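PDB 2OBN: hypothetical protein from Anabaena variabilis, which is of unknown function but joins a Rossmann-like N-terminal domain to a P-loop NTPase-like C-terminal domain, and so probably binds a nucleotide. Local coordinates for residues Gly145-Leu150 against Met218-Gly223; Gly159-Ile164 against Leu237-Ser242; Ser184-Thr189 against His230-Gly235; Pro254-Leu259 against Asp344-Asn349; His261-Thr266 against Leu306-Leu311. The protein carries 2 engineered substitutions. One frame throughout, in Å; residues are numbered along the deposited sequence.

From the N terminus, the chain leaves residues 145-150 for the phosphate-binding loop 159-164 and edge strand 184-187, then returns along helix 208-222, where contact 1 closes. Contact 3 closes next, setting strands 184-187 and 228-231 side by side; contact 2 follows, bringing 237-242 back against the P-loop. Contact 3 thus lies wholly within the span of contact 2, while contact 1 crosses both. Further on, contact 5 closes the beta-alpha-beta unit of strands 256-262 and 301-307, and contact 4, which encloses it, returns the C-terminal helix to the same sheet. Side chains of contact 5 hydrogen-bond to contact 2, joining the C-terminal ends of strands 256-262 and 301-307 to the P-loop.

Contact 1. Residues Gly145-Leu150 against Met218-Gly223; sequences GAARTL and MVMRYG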
# COMPACT_ATOMS: atom_id res chain seq x y z
N GLY B 145 -8.86 1.68 -12.69
CA GLY B 145 -9.26 0.42 -13.32
C GLY B 145 -9.18 0.42 -14.85
O GLY B 145 -9.83 -0.40 -15.50
N ALA B 146 -8.36 1.32 -15.42
CA ALA B 146 -8.22 1.49 -16.88
C ALA B 146 -7.68 0.28 -17.61
O ALA B 146 -7.89 0.17 -18.81
CB ALA B 146 -7.33 2.69 -17.19
N ALA B 147 -6.98 -0.61 -16.90
CA ALA B 147 -6.41 -1.81 -17.49
C ALA B 147 -7.47 -2.82 -17.93
O ALA B 147 -7.19 -3.65 -18.77
CB ALA B 147 -5.45 -2.46 -16.51
N ARG B 148 -8.68 -2.74 -17.37
CA ARG B 148 -9.77 -3.65 -17.72
C ARG B 148 -10.14 -3.53 -19.19
O ARG B 148 -10.77 -4.42 -19.75
CB ARG B 148 -11.02 -3.33 -16.89
CG ARG B 148 -11.80 -2.15 -17.39
CD ARG B 148 -12.84 -1.69 -16.40
NE ARG B 148 -13.69 -0.66 -17.00
CZ ARG B 148 -13.34 0.61 -17.22
NH1 ARG B 148 -12.13 1.08 -16.88
NH2 ARG B 148 -14.21 1.44 -17.77
N THR B 149 -9.80 -2.37 -19.76
CA THR B 149 -10.01 -2.01 -21.15
C THR B 149 -9.05 -2.68 -22.15
O THR B 149 -9.30 -2.66 -23.36
CB THR B 149 -9.72 -0.49 -21.28
OG1 THR B 149 -10.47 0.23 -20.30
CG2 THR B 149 -10.07 0.02 -22.58
N LEU B 150 -7.95 -3.24 -21.65
CA LEU B 150 -6.91 -3.77 -22.50
C LEU B 150 -7.29 -5.11 -23.12
O LEU B 150 -7.99 -5.91 -22.50
CB LEU B 150 -5.58 -3.89 -21.75
CG LEU B 150 -4.94 -2.59 -21.24
CD1 LEU B 150 -3.84 -2.96 -20.25
CD2 LEU B 150 -4.39 -1.75 -22.36
N MSE B 218 2.24 0.99 -15.60
CA MSE B 218 3.11 0.04 -16.29
C MSE B 218 2.31 -0.86 -17.23
O MSE B 218 2.70 -1.10 -18.37
CB MSE B 218 3.88 -0.81 -15.27
CG MSE B 218 4.86 -1.81 -15.88
SE MSE B 218 5.88 -2.76 -14.51
CE MSE B 218 4.36 -3.33 -13.53
N VAL B 219 1.19 -1.35 -16.72
CA VAL B 219 0.29 -2.24 -17.47
C VAL B 219 -0.31 -1.53 -18.69
O VAL B 219 -0.46 -2.14 -19.75
CB VAL B 219 -0.81 -2.80 -16.55
CG1 VAL B 219 -1.92 -3.45 -17.34
CG2 VAL B 219 -0.18 -3.80 -15.52
N MSE B 220 -0.65 -0.25 -18.56
CA MSE B 220 -1.18 0.50 -19.72
C MSE B 220 -0.09 0.81 -20.75
O MSE B 220 -0.38 1.00 -21.92
CB MSE B 220 -1.83 1.81 -19.27
CG MSE B 220 -3.06 1.64 -18.41
SE MSE B 220 -4.49 0.77 -19.32
CE MSE B 220 -4.99 2.14 -20.56
N ARG B 221 1.17 0.86 -20.31
CA ARG B 221 2.30 1.17 -21.17
C ARG B 221 2.59 0.08 -22.21
O ARG B 221 3.00 0.39 -23.33
CB ARG B 221 3.54 1.48 -20.30
CG ARG B 221 4.84 1.76 -21.05
CD ARG B 221 5.72 2.81 -20.33
NE ARG B 221 5.75 2.66 -18.88
N TYR B 222 2.34 -1.19 -21.87
CA TYR B 222 2.63 -2.31 -22.77
C TYR B 222 1.41 -3.10 -23.25
O TYR B 222 1.49 -3.77 -24.26
CB TYR B 222 3.61 -3.29 -22.09
CG TYR B 222 4.88 -2.60 -21.64
CD1 TYR B 222 5.89 -2.27 -22.56
CD2 TYR B 222 5.07 -2.27 -20.30
CE1 TYR B 222 7.05 -1.61 -22.14
CE2 TYR B 222 6.23 -1.63 -19.87
CZ TYR B 222 7.21 -1.29 -20.79
OH TYR B 222 8.35 -0.66 -20.35
N GLY B 223 0.30 -2.99 -22.53
CA GLY B 223 -0.92 -3.78 -22.78
C GLY B 223 -1.50 -3.88 -24.17
O GLY B 223 -2.04 -4.93 -24.54
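This is a buried apolar contact in which Ala146 and Ala147 of a short 3-10 segment, and Leu150 just after it, pack ahead of strand 153-159 against Val219 and Met220 of helix 208-222 and the following Gly223. No hydrogen bond crosses between the two segments; shape does the work. Leu150 contributes most of the packing. Its CD1 branch lies 3.5 Å from Val219 CG1 and equally close to the carbonyl oxygen of Val219. CG and both methyls of Leu150 lie about equally far from the selenium of Met220, a selenomethionine, with CD1 at 3.9 Å from SE. Glycine suits position 223 because the bare CA of Gly223 lets Leu150 CD1 settle 3.9 Å away.

Met220 starts out beside the contact and reaches it by curling: chi1 and chi2 (both -64°) carry SE over the turn, where it rests 3.5 Å from Ala146 O and 3.7 Å from Ala147 CA, and the bend at chi3 (-70°) then sets CE near Ala146. Small residues fit beneath so bulky an atom, and Ala147 CB also meets Val219 CG1 at 3.8 Å. Helix 208-222 belongs to the helical connection between the parallel strands 184-187 and 228-231 of the P-loop domain, and Val219 also touches Leu187 of the first of these strands. The turn itself is braced from within: Gly145 O accepts Arg148 N and, from the opposite face of its carbonyl plane, Arg148 NH1, at 3.1 Å from that oxygen. Glu216, one helical turn before Met220, takes the backbone N-H of Ala146, and Arg148 packs on His273 of the second subunit.

Contact 2. Residues Gly159-Ile164 against Leu237-Ser242; sequences GTDMAI and LLHPGS. With PO4 (phosphate ion), chain G.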
# COMPACT_ATOMS: atom_id res chain seq x y z
N GLY B 159 0.38 -15.41 -3.97
CA GLY B 159 0.96 -16.48 -3.15
C GLY B 159 0.43 -16.69 -1.74
O GLY B 159 -0.21 -15.81 -1.15
N THR B 160 0.73 -17.87 -1.21
CA THR B 160 0.36 -18.22 0.18
C THR B 160 1.37 -17.64 1.18
O THR B 160 1.14 -17.70 2.39
CB THR B 160 0.25 -19.74 0.40
OG1 THR B 160 1.47 -20.38 0.02
CG2 THR B 160 -0.82 -20.30 -0.42
N ASP B 161 2.48 -17.09 0.68
CA ASP B 161 3.51 -16.46 1.50
C ASP B 161 4.44 -15.71 0.52
O ASP B 161 4.21 -15.71 -0.69
CB ASP B 161 4.29 -17.52 2.33
CG ASP B 161 5.12 -16.92 3.49
OD1 ASP B 161 5.11 -15.69 3.72
OD2 ASP B 161 5.80 -17.72 4.18
N MSE B 162 5.44 -15.05 1.07
CA MSE B 162 6.45 -14.35 0.31
C MSE B 162 7.67 -15.23 0.11
O MSE B 162 7.89 -16.16 0.90
CB MSE B 162 6.85 -13.09 1.05
CG MSE B 162 5.74 -12.07 0.99
SE MSE B 162 5.92 -10.63 2.20
CE MSE B 162 7.77 -10.15 1.81
N ALA B 163 8.45 -14.91 -0.93
CA ALA B 163 9.67 -15.64 -1.26
C ALA B 163 9.41 -17.12 -1.49
O ALA B 163 10.07 -17.94 -0.90
CB ALA B 163 10.74 -15.45 -0.18
N ILE B 164 8.43 -17.44 -2.36
CA ILE B 164 8.08 -18.84 -2.66
C ILE B 164 8.16 -19.22 -4.13
O ILE B 164 7.90 -20.38 -4.49
CB ILE B 164 6.68 -19.22 -2.12
CG1 ILE B 164 5.59 -18.32 -2.71
CG2 ILE B 164 6.68 -19.17 -0.56
CD1 ILE B 164 4.21 -18.73 -2.30
N LEU B 237 -1.80 -12.20 0.90
CA LEU B 237 -2.92 -11.82 1.75
C LEU B 237 -2.93 -12.61 3.07
O LEU B 237 -3.80 -12.38 3.90
CB LEU B 237 -4.25 -12.00 1.00
CG LEU B 237 -4.49 -11.10 -0.21
CD1 LEU B 237 -5.81 -11.48 -0.86
CD2 LEU B 237 -4.48 -9.64 0.16
N LEU B 238 -2.00 -13.57 3.22
CA LEU B 238 -1.87 -14.40 4.41
C LEU B 238 -0.75 -13.90 5.33
O LEU B 238 -0.66 -14.33 6.47
CB LEU B 238 -1.59 -15.85 4.01
CG LEU B 238 -2.52 -16.49 3.00
CD1 LEU B 238 -2.16 -17.95 2.80
CD2 LEU B 238 -3.98 -16.35 3.45
N HIS B 239 0.08 -13.00 4.81
CA HIS B 239 1.16 -12.42 5.57
C HIS B 239 0.62 -11.20 6.31
O HIS B 239 0.06 -10.31 5.68
CB HIS B 239 2.28 -12.05 4.62
CG HIS B 239 3.55 -11.66 5.30
ND1 HIS B 239 3.62 -10.61 6.18
CD2 HIS B 239 4.81 -12.15 5.18
CE1 HIS B 239 4.87 -10.47 6.60
NE2 HIS B 239 5.61 -11.40 6.01
N PRO B 240 0.80 -11.14 7.66
CA PRO B 240 0.25 -10.04 8.49
C PRO B 240 0.81 -8.63 8.25
O PRO B 240 0.24 -7.65 8.74
CB PRO B 240 0.60 -10.48 9.92
CG PRO B 240 1.75 -11.37 9.77
CD PRO B 240 1.55 -12.10 8.50
N GLY B 241 1.93 -8.51 7.54
CA GLY B 241 2.54 -7.21 7.28
C GLY B 241 2.55 -6.78 5.82
O GLY B 241 3.02 -5.68 5.52
N SER B 242 1.98 -7.60 4.95
CA SER B 242 1.96 -7.37 3.52
C SER B 242 0.73 -6.63 3.01
O SER B 242 -0.40 -6.88 3.44
CB SER B 242 2.05 -8.71 2.80
OG SER B 242 2.07 -8.52 1.40
P PO4 G . 8.78 -14.57 -4.69
O1 PO4 G . 9.13 -13.50 -3.67
O2 PO4 G . 8.56 -13.92 -6.05
O3 PO4 G . 9.91 -15.54 -4.85
O4 PO4 G . 7.54 -15.32 -4.29
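Met162 and His239 meet where the phosphate-binding loop faces the 237-242 loop, whose type I turn starts at His239. With CG anti to the carbonyl carbon (chi1 -72°) and an extended chi2 (166°), selenomethionine Met162 brings SE to 3.5 Å from His239 CD2; the bend at chi3 turns only the methyl. The approach is oblique, 31° off the ring normal. His239 is well fixed: ND1 accepts Gly241 N at 3.0 Å in the ring plane, and NE2 bonds to Asn270. Asp161 OD1 lies 3.8 Å from His239 CD2, at the ring edge. That same oxygen takes Met162 N at 2.7 Å from above the carboxylate plane, while OD2 is held by Gln265 and Gly269. Further back, Leu238 CD1 presses on Thr160 O at 3.3 Å, and Thr160 OG1 turns to His261.

Beyond Met162 the chain wraps round a phosphate ion, probably from the crystallisation liquor. Ile164 N donates to phosphate O4 at 3.0 Å. A weak bond runs from Ala163 N to phosphate O1, and Gly165, Lys166 and Met167 complete the site. The converging N-H groups and Lys166 make an anion site consistent with a variant Walker A P-loop, and so with binding a nucleotide phosphate.

Contact 3. Residues Ser184-Thr189 against His230-Gly235; sequences SKFLAT and HIEGQG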
# COMPACT_ATOMS: atom_id res chain seq x y z
N SER B 184 4.49 -12.15 -25.76
CA SER B 184 4.44 -12.16 -24.29
C SER B 184 5.38 -11.13 -23.67
O SER B 184 6.49 -10.90 -24.18
CB SER B 184 4.82 -13.57 -23.80
OG SER B 184 4.75 -13.69 -22.39
N LYS B 185 4.93 -10.51 -22.58
CA LYS B 185 5.77 -9.58 -21.83
C LYS B 185 5.70 -9.84 -20.32
O LYS B 185 4.61 -10.01 -19.77
CB LYS B 185 5.39 -8.13 -22.06
CG LYS B 185 6.62 -7.24 -21.82
CD LYS B 185 6.33 -5.81 -21.58
CE LYS B 185 7.62 -4.97 -21.72
NZ LYS B 185 8.87 -5.56 -21.16
N PHE B 186 6.87 -9.86 -19.69
CA PHE B 186 7.00 -10.00 -18.24
C PHE B 186 7.13 -8.59 -17.66
O PHE B 186 7.87 -7.78 -18.21
CB PHE B 186 8.22 -10.85 -17.90
CG PHE B 186 8.61 -10.79 -16.44
CD1 PHE B 186 7.94 -11.55 -15.51
CD2 PHE B 186 9.63 -9.94 -16.01
CE1 PHE B 186 8.27 -11.47 -14.15
CE2 PHE B 186 9.97 -9.86 -14.67
CZ PHE B 186 9.28 -10.63 -13.74
N LEU B 187 6.40 -8.30 -16.58
CA LEU B 187 6.43 -6.98 -15.91
C LEU B 187 6.90 -7.11 -14.48
O LEU B 187 6.31 -7.82 -13.69
CB LEU B 187 5.05 -6.33 -15.94
CG LEU B 187 4.55 -5.98 -17.34
CD1 LEU B 187 3.15 -5.44 -17.26
CD2 LEU B 187 5.47 -4.99 -18.01
N ALA B 188 7.99 -6.41 -14.17
CA ALA B 188 8.62 -6.48 -12.86
C ALA B 188 7.95 -5.54 -11.88
O ALA B 188 7.62 -4.42 -12.24
CB ALA B 188 10.11 -6.15 -12.97
N THR B 189 7.79 -6.01 -10.64
CA THR B 189 7.11 -5.27 -9.58
C THR B 189 7.91 -5.21 -8.24
O THR B 189 7.38 -4.75 -7.22
CB THR B 189 5.77 -5.92 -9.31
OG1 THR B 189 5.99 -7.28 -8.91
CG2 THR B 189 4.90 -5.90 -10.56
N HIS B 230 2.45 -10.81 -18.06
CA HIS B 230 2.71 -11.60 -16.86
C HIS B 230 3.21 -10.65 -15.76
O HIS B 230 4.38 -10.27 -15.74
CB HIS B 230 3.78 -12.66 -17.12
CG HIS B 230 3.47 -13.54 -18.30
ND1 HIS B 230 2.81 -14.74 -18.18
CD2 HIS B 230 3.69 -13.36 -19.62
CE1 HIS B 230 2.66 -15.27 -19.38
NE2 HIS B 230 3.18 -14.45 -20.27
N ILE B 231 2.31 -10.26 -14.86
CA ILE B 231 2.67 -9.36 -13.78
C ILE B 231 3.28 -10.13 -12.58
O ILE B 231 2.64 -11.02 -12.00
CB ILE B 231 1.47 -8.50 -13.32
CG1 ILE B 231 0.85 -7.69 -14.49
CG2 ILE B 231 1.90 -7.52 -12.21
CD1 ILE B 231 -0.26 -8.36 -15.26
N GLU B 232 4.53 -9.79 -12.25
CA GLU B 232 5.23 -10.38 -11.11
C GLU B 232 4.43 -10.13 -9.83
O GLU B 232 4.07 -9.00 -9.54
CB GLU B 232 6.63 -9.78 -10.96
CG GLU B 232 7.39 -10.26 -9.72
CD GLU B 232 8.74 -9.62 -9.52
OE1 GLU B 232 9.05 -8.64 -10.22
OE2 GLU B 232 9.49 -10.09 -8.63
N GLY B 233 4.16 -11.19 -9.08
CA GLY B 233 3.47 -11.05 -7.82
C GLY B 233 4.40 -10.57 -6.70
O GLY B 233 5.64 -10.68 -6.79
N GLN B 234 3.77 -10.03 -5.65
CA GLN B 234 4.47 -9.57 -4.45
C GLN B 234 3.54 -9.75 -3.25
O GLN B 234 2.32 -9.61 -3.36
CB GLN B 234 4.87 -8.10 -4.53
CG GLN B 234 5.71 -7.67 -5.72
CD GLN B 234 7.13 -8.19 -5.70
OE1 GLN B 234 7.62 -8.68 -4.67
NE2 GLN B 234 7.83 -8.04 -6.83
N GLY B 235 4.14 -10.09 -2.11
CA GLY B 235 3.41 -10.24 -0.88
C GLY B 235 2.50 -11.43 -0.80
O GLY B 235 2.65 -12.40 -1.54
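Phe186 and Leu187 pair in parallel with His230 and Ile231. Lys185 O accepts His230 N, His230 O accepts Leu187 N, and Leu187 O accepts Glu232 N at 3.0 Å.

Where the strands end, Glu232 continues the pairing with its side chain. Its CB sits 3.9 Å from Phe186 CZ, approached obliquely, and 3.3 Å from Thr189 OG1. CG, anti to the backbone N (chi1 175°), passes the same hydroxyl, and the extended chain carries the carboxylate alongside Ala188. At the tip OE1 takes Thr189 N at 2.9 Å, a nearly straight bond (172°) that meets the oxygen from above the carboxylate plane. A glutamate is long enough to do what a strand carbonyl no longer can. Thr189 answers with its hydroxyl, which donates to Glu232 O at 2.7 Å and accepts Gln234 NE2 at 2.9 Å; gripped twice, OG1 is fixed in its rotation, while CG2 packs on Ile231.

An acid just beyond a core strand, its side chain about 5 Å from the bound phosphate between nearest atoms, is consistent with a Walker-B-like position. Strand 184-187 forms the sheet edge within the chain, and strand 228-231 separates it from strand 153-159. Phe186, His230 and Glu232 lie under helix 166-179; Leu187 packs on helix 208-222 and Ile231 on helix 245-252.

Contact 4. Residues Pro254-Leu259 against Asp344-Asn349; sequences PTQLVL and DAVMQN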
# COMPACT_ATOMS: atom_id res chain seq x y z
N PRO B 254 -6.45 -8.05 -13.34
CA PRO B 254 -6.06 -9.31 -13.98
C PRO B 254 -7.21 -10.10 -14.59
O PRO B 254 -8.33 -10.06 -14.08
CB PRO B 254 -5.40 -10.11 -12.84
CG PRO B 254 -5.91 -9.49 -11.55
CD PRO B 254 -6.22 -8.06 -11.88
N THR B 255 -6.91 -10.82 -15.67
CA THR B 255 -7.90 -11.71 -16.32
C THR B 255 -7.83 -13.12 -15.68
O THR B 255 -8.84 -13.81 -15.60
CB THR B 255 -7.70 -11.74 -17.84
OG1 THR B 255 -6.34 -12.06 -18.14
CG2 THR B 255 -8.02 -10.39 -18.44
N GLN B 256 -6.64 -13.53 -15.25
CA GLN B 256 -6.45 -14.81 -14.56
C GLN B 256 -5.41 -14.67 -13.45
O GLN B 256 -4.50 -13.83 -13.53
CB GLN B 256 -5.96 -15.93 -15.50
CG GLN B 256 -6.89 -16.34 -16.65
CD GLN B 256 -6.92 -15.36 -17.80
OE1 GLN B 256 -5.97 -14.61 -18.03
NE2 GLN B 256 -8.03 -15.35 -18.53
N LEU B 257 -5.55 -15.50 -12.42
CA LEU B 257 -4.60 -15.55 -11.32
C LEU B 257 -4.00 -16.95 -11.29
O LEU B 257 -4.67 -17.92 -11.64
CB LEU B 257 -5.30 -15.30 -9.98
CG LEU B 257 -6.00 -13.94 -9.80
CD1 LEU B 257 -6.81 -13.90 -8.50
CD2 LEU B 257 -5.01 -12.78 -9.86
N VAL B 258 -2.73 -17.03 -10.90
CA VAL B 258 -2.05 -18.31 -10.68
C VAL B 258 -1.56 -18.25 -9.23
O VAL B 258 -0.83 -17.32 -8.84
CB VAL B 258 -0.87 -18.52 -11.66
CG1 VAL B 258 -0.07 -19.77 -11.28
CG2 VAL B 258 -1.38 -18.62 -13.09
N LEU B 259 -2.01 -19.20 -8.42
CA LEU B 259 -1.65 -19.23 -7.01
C LEU B 259 -0.37 -20.05 -6.80
O LEU B 259 -0.31 -21.20 -7.18
CB LEU B 259 -2.81 -19.81 -6.18
CG LEU B 259 -2.62 -19.96 -4.66
CD1 LEU B 259 -2.25 -18.63 -4.01
CD2 LEU B 259 -3.86 -20.54 -4.01
N ASP B 344 -1.77 -23.48 -20.40
CA ASP B 344 -3.02 -23.97 -20.97
C ASP B 344 -4.21 -23.53 -20.12
O ASP B 344 -5.22 -23.11 -20.65
CB ASP B 344 -3.01 -25.50 -21.08
CG ASP B 344 -2.02 -26.02 -22.12
OD1 ASP B 344 -1.59 -25.22 -22.96
OD2 ASP B 344 -1.69 -27.23 -22.12
N ALA B 345 -4.08 -23.62 -18.78
CA ALA B 345 -5.15 -23.22 -17.87
C ALA B 345 -5.47 -21.73 -18.02
O ALA B 345 -6.64 -21.33 -17.96
CB ALA B 345 -4.79 -23.55 -16.43
N VAL B 346 -4.43 -20.91 -18.19
CA VAL B 346 -4.60 -19.48 -18.44
C VAL B 346 -5.31 -19.24 -19.78
O VAL B 346 -6.27 -18.45 -19.87
CB VAL B 346 -3.22 -18.75 -18.51
CG1 VAL B 346 -3.36 -17.35 -19.13
CG2 VAL B 346 -2.57 -18.68 -17.14
N MSE B 347 -4.82 -19.94 -20.81
CA MSE B 347 -5.30 -19.75 -22.17
C MSE B 347 -6.68 -20.28 -22.49
O MSE B 347 -7.28 -19.84 -23.47
CB MSE B 347 -4.28 -20.30 -23.17
CG MSE B 347 -2.99 -19.51 -23.22
SE MSE B 347 -3.34 -17.62 -23.59
CE MSE B 347 -1.55 -16.97 -23.55
N GLN B 348 -7.19 -21.22 -21.71
CA GLN B 348 -8.53 -21.71 -22.00
C GLN B 348 -9.52 -21.26 -20.95
O GLN B 348 -10.54 -21.90 -20.70
CB GLN B 348 -8.55 -23.21 -22.26
CG GLN B 348 -8.15 -24.11 -21.13
CD GLN B 348 -7.59 -25.40 -21.69
OE1 GLN B 348 -6.51 -25.84 -21.29
NE2 GLN B 348 -8.29 -25.98 -22.66
N ASN B 349 -9.19 -20.14 -20.31
CA ASN B 349 -10.11 -19.48 -19.42
C ASN B 349 -10.93 -18.58 -20.34
O ASN B 349 -12.07 -18.88 -20.69
CB ASN B 349 -9.38 -18.63 -18.38
CG ASN B 349 -10.33 -17.71 -17.64
OD1 ASN B 349 -10.25 -16.48 -17.77
ND2 ASN B 349 -11.28 -18.30 -16.92
OXT ASN B 349 -10.40 -17.54 -20.77
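The C-terminal helix 340-347 of the P-loop domain lies against the central parallel sheet here, with Val346 and the chain end Asn349 meeting Gln256 and Val258 of strand 256-262. One hydrogen bond crosses: Gln256 NE2 donates to Asn349 OD1 at 2.6 Å, with an N-H...O angle of 159°. The acceptor lies close to the plane of the glutamine amide, whereas the two amide planes are turned 75° apart, and the N-H comes in tilted from the Asn349 carbonyl plane. The side chains arrive from opposite directions, and the bend of Gln256 at chi2 (76°) folds its amide toward the chain end. Alongside the bond, Gln256 CG rests 3.8 Å from Asn349 CB.

The other end of that amide is held too. Thr255 OG1 donates to Gln256 OE1 at 2.6 Å, coming from above the carbonyl plane, and Thr255 OG1 is itself bonded to Arg154 N. With both polar atoms engaged, a buried glutamine is accommodated at the start of a core strand, and its amide cannot easily rotate. Val346 CG1 lies against the amide oxygen Gln256 OE1 at 3.9 Å, and the apolar part of the contact is Val346 CG2 with Val258 CG2 at 4.2 Å. Branched valines suit this layer, where Val346 also touches Val155 and Val302 on the strands flanking 256-262. The terminal carboxylate of Asn349 forms a salt bridge with Arg153.

Leu257 and Leu259, alternating with Gln256 and Val258, pack on helix 279-291 instead. Helices on both faces of a parallel sheet make the three-layer alpha/beta sandwich of P-loop NTPase-like domains.

Contact 5. Residues His261-Thr266 against Leu306-Leu311; sequences HRAGQT and LNTAHL
With CG anti to the backbone N in both (chi1 176° and -180°), Arg262 and Asn307, paired on the same face of the sheet, run side by side. A bend at chi3 then turns the guanidinium so that two waters in its plane bridge it to the asparagine. The first accepts from Arg262 NE at 3.2 Å, donates to Asn307 OD1 at 2.9 Å and bonds His310 ND1 at 2.6 Å; the second accepts from Arg262 NH2 and Asn307 ND2. Asn307 OD1 also takes Ala309 N at 3.2 Å, an Asx turn that bends the chain as its strand ends and brings His310 across Arg262 CG.

The backbones pair in parallel: Asn307 N to His261 O at 2.7 Å, Ala263 N to Asn307 O at 2.9 Å. Ala263 is small enough to fit between Leu306 CG, 4.0 Å from its CB, and Leu311 CD1. Gly264 takes the positive phi of a type II turn.

On the other face Leu306 CD1 meets the edge of the His261 ring, and Leu306 packs under helix 313-327. Strands 256-262 and 301-307 are neighbours joined through helix 279-291 as a beta-alpha-beta unit, and bonds from Arg262 to Ala163 and Asn307 to Ile164 tie their ends to the P-loop.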
# COMPACT_ATOMS: atom_id res chain seq x y z
N HIS B 261 2.42 -21.75 -4.16
CA HIS B 261 2.45 -22.29 -2.82
C HIS B 261 3.57 -23.31 -2.65
O HIS B 261 3.82 -24.10 -3.54
CB HIS B 261 1.10 -22.90 -2.50
CG HIS B 261 1.06 -23.69 -1.23
ND1 HIS B 261 1.08 -23.11 0.02
CD2 HIS B 261 0.94 -25.02 -1.02
CE1 HIS B 261 1.00 -24.05 0.94
NE2 HIS B 261 0.92 -25.22 0.34
N ARG B 262 4.25 -23.26 -1.51
CA ARG B 262 5.30 -24.23 -1.20
C ARG B 262 4.66 -25.44 -0.55
O ARG B 262 4.03 -25.33 0.49
CB ARG B 262 6.39 -23.66 -0.29
CG ARG B 262 7.44 -24.70 0.11
CD ARG B 262 8.53 -24.13 0.99
NE ARG B 262 9.38 -23.18 0.27
CZ ARG B 262 9.46 -21.86 0.48
NH1 ARG B 262 8.79 -21.24 1.45
NH2 ARG B 262 10.28 -21.16 -0.28
N ALA B 263 4.82 -26.60 -1.20
CA ALA B 263 4.26 -27.85 -0.71
C ALA B 263 4.65 -28.10 0.74
O ALA B 263 5.83 -28.01 1.10
CB ALA B 263 4.72 -29.01 -1.60
N GLY B 264 3.65 -28.37 1.58
CA GLY B 264 3.86 -28.70 2.99
C GLY B 264 3.90 -27.53 3.96
O GLY B 264 3.87 -27.74 5.16
N GLN B 265 3.98 -26.30 3.46
CA GLN B 265 4.05 -25.16 4.37
C GLN B 265 2.68 -24.91 4.99
O GLN B 265 1.69 -24.80 4.26
CB GLN B 265 4.54 -23.92 3.66
CG GLN B 265 4.93 -22.82 4.61
CD GLN B 265 5.40 -21.59 3.90
OE1 GLN B 265 5.87 -21.67 2.77
NE2 GLN B 265 5.28 -20.44 4.55
N THR B 266 2.63 -24.82 6.32
CA THR B 266 1.38 -24.62 7.05
C THR B 266 1.28 -23.28 7.78
O THR B 266 0.21 -22.91 8.24
CB THR B 266 1.14 -25.78 8.05
OG1 THR B 266 2.21 -25.83 9.01
CG2 THR B 266 1.08 -27.11 7.31
N LEU B 306 2.97 -25.20 -7.66
CA LEU B 306 3.47 -25.79 -6.43
C LEU B 306 4.99 -25.81 -6.36
O LEU B 306 5.64 -26.42 -7.22
CB LEU B 306 2.90 -27.22 -6.32
CG LEU B 306 2.93 -27.90 -4.96
CD1 LEU B 306 2.07 -27.18 -3.92
CD2 LEU B 306 2.47 -29.35 -5.14
N ASN B 307 5.56 -25.15 -5.36
CA ASN B 307 7.01 -25.15 -5.17
C ASN B 307 7.33 -26.41 -4.37
O ASN B 307 7.00 -26.52 -3.18
CB ASN B 307 7.46 -23.85 -4.48
CG ASN B 307 8.98 -23.77 -4.24
OD1 ASN B 307 9.67 -24.77 -4.29
ND2 ASN B 307 9.47 -22.57 -3.96
N THR B 308 7.95 -27.38 -5.06
CA THR B 308 8.34 -28.67 -4.48
C THR B 308 9.85 -28.87 -4.42
O THR B 308 10.30 -29.98 -4.19
CB THR B 308 7.79 -29.83 -5.35
OG1 THR B 308 8.46 -29.84 -6.62
CG2 THR B 308 6.27 -29.74 -5.55
N ALA B 309 10.63 -27.80 -4.58
CA ALA B 309 12.10 -27.91 -4.66
C ALA B 309 12.77 -28.71 -3.54
O ALA B 309 13.80 -29.37 -3.76
CB ALA B 309 12.73 -26.52 -4.76
N HIS B 310 12.18 -28.65 -2.35
CA HIS B 310 12.70 -29.36 -1.19
C HIS B 310 12.41 -30.87 -1.18
O HIS B 310 12.91 -31.59 -0.31
CB HIS B 310 12.13 -28.71 0.08
CG HIS B 310 10.63 -28.75 0.17
ND1 HIS B 310 9.81 -27.96 -0.61
CD2 HIS B 310 9.80 -29.47 0.97
CE1 HIS B 310 8.54 -28.20 -0.32
NE2 HIS B 310 8.51 -29.11 0.65
N LEU B 311 11.61 -31.35 -2.12
CA LEU B 311 11.18 -32.75 -2.17
C LEU B 311 11.89 -33.55 -3.24
O LEU B 311 12.43 -32.98 -4.18
CB LEU B 311 9.68 -32.81 -2.49
CG LEU B 311 8.75 -32.14 -1.49
CD1 LEU B 311 7.32 -32.15 -2.01
CD2 LEU B 311 8.86 -32.81 -0.12
O HOH W 1 10.44 -25.60 -1.59
O HOH W 2 12.14 -22.08 -2.79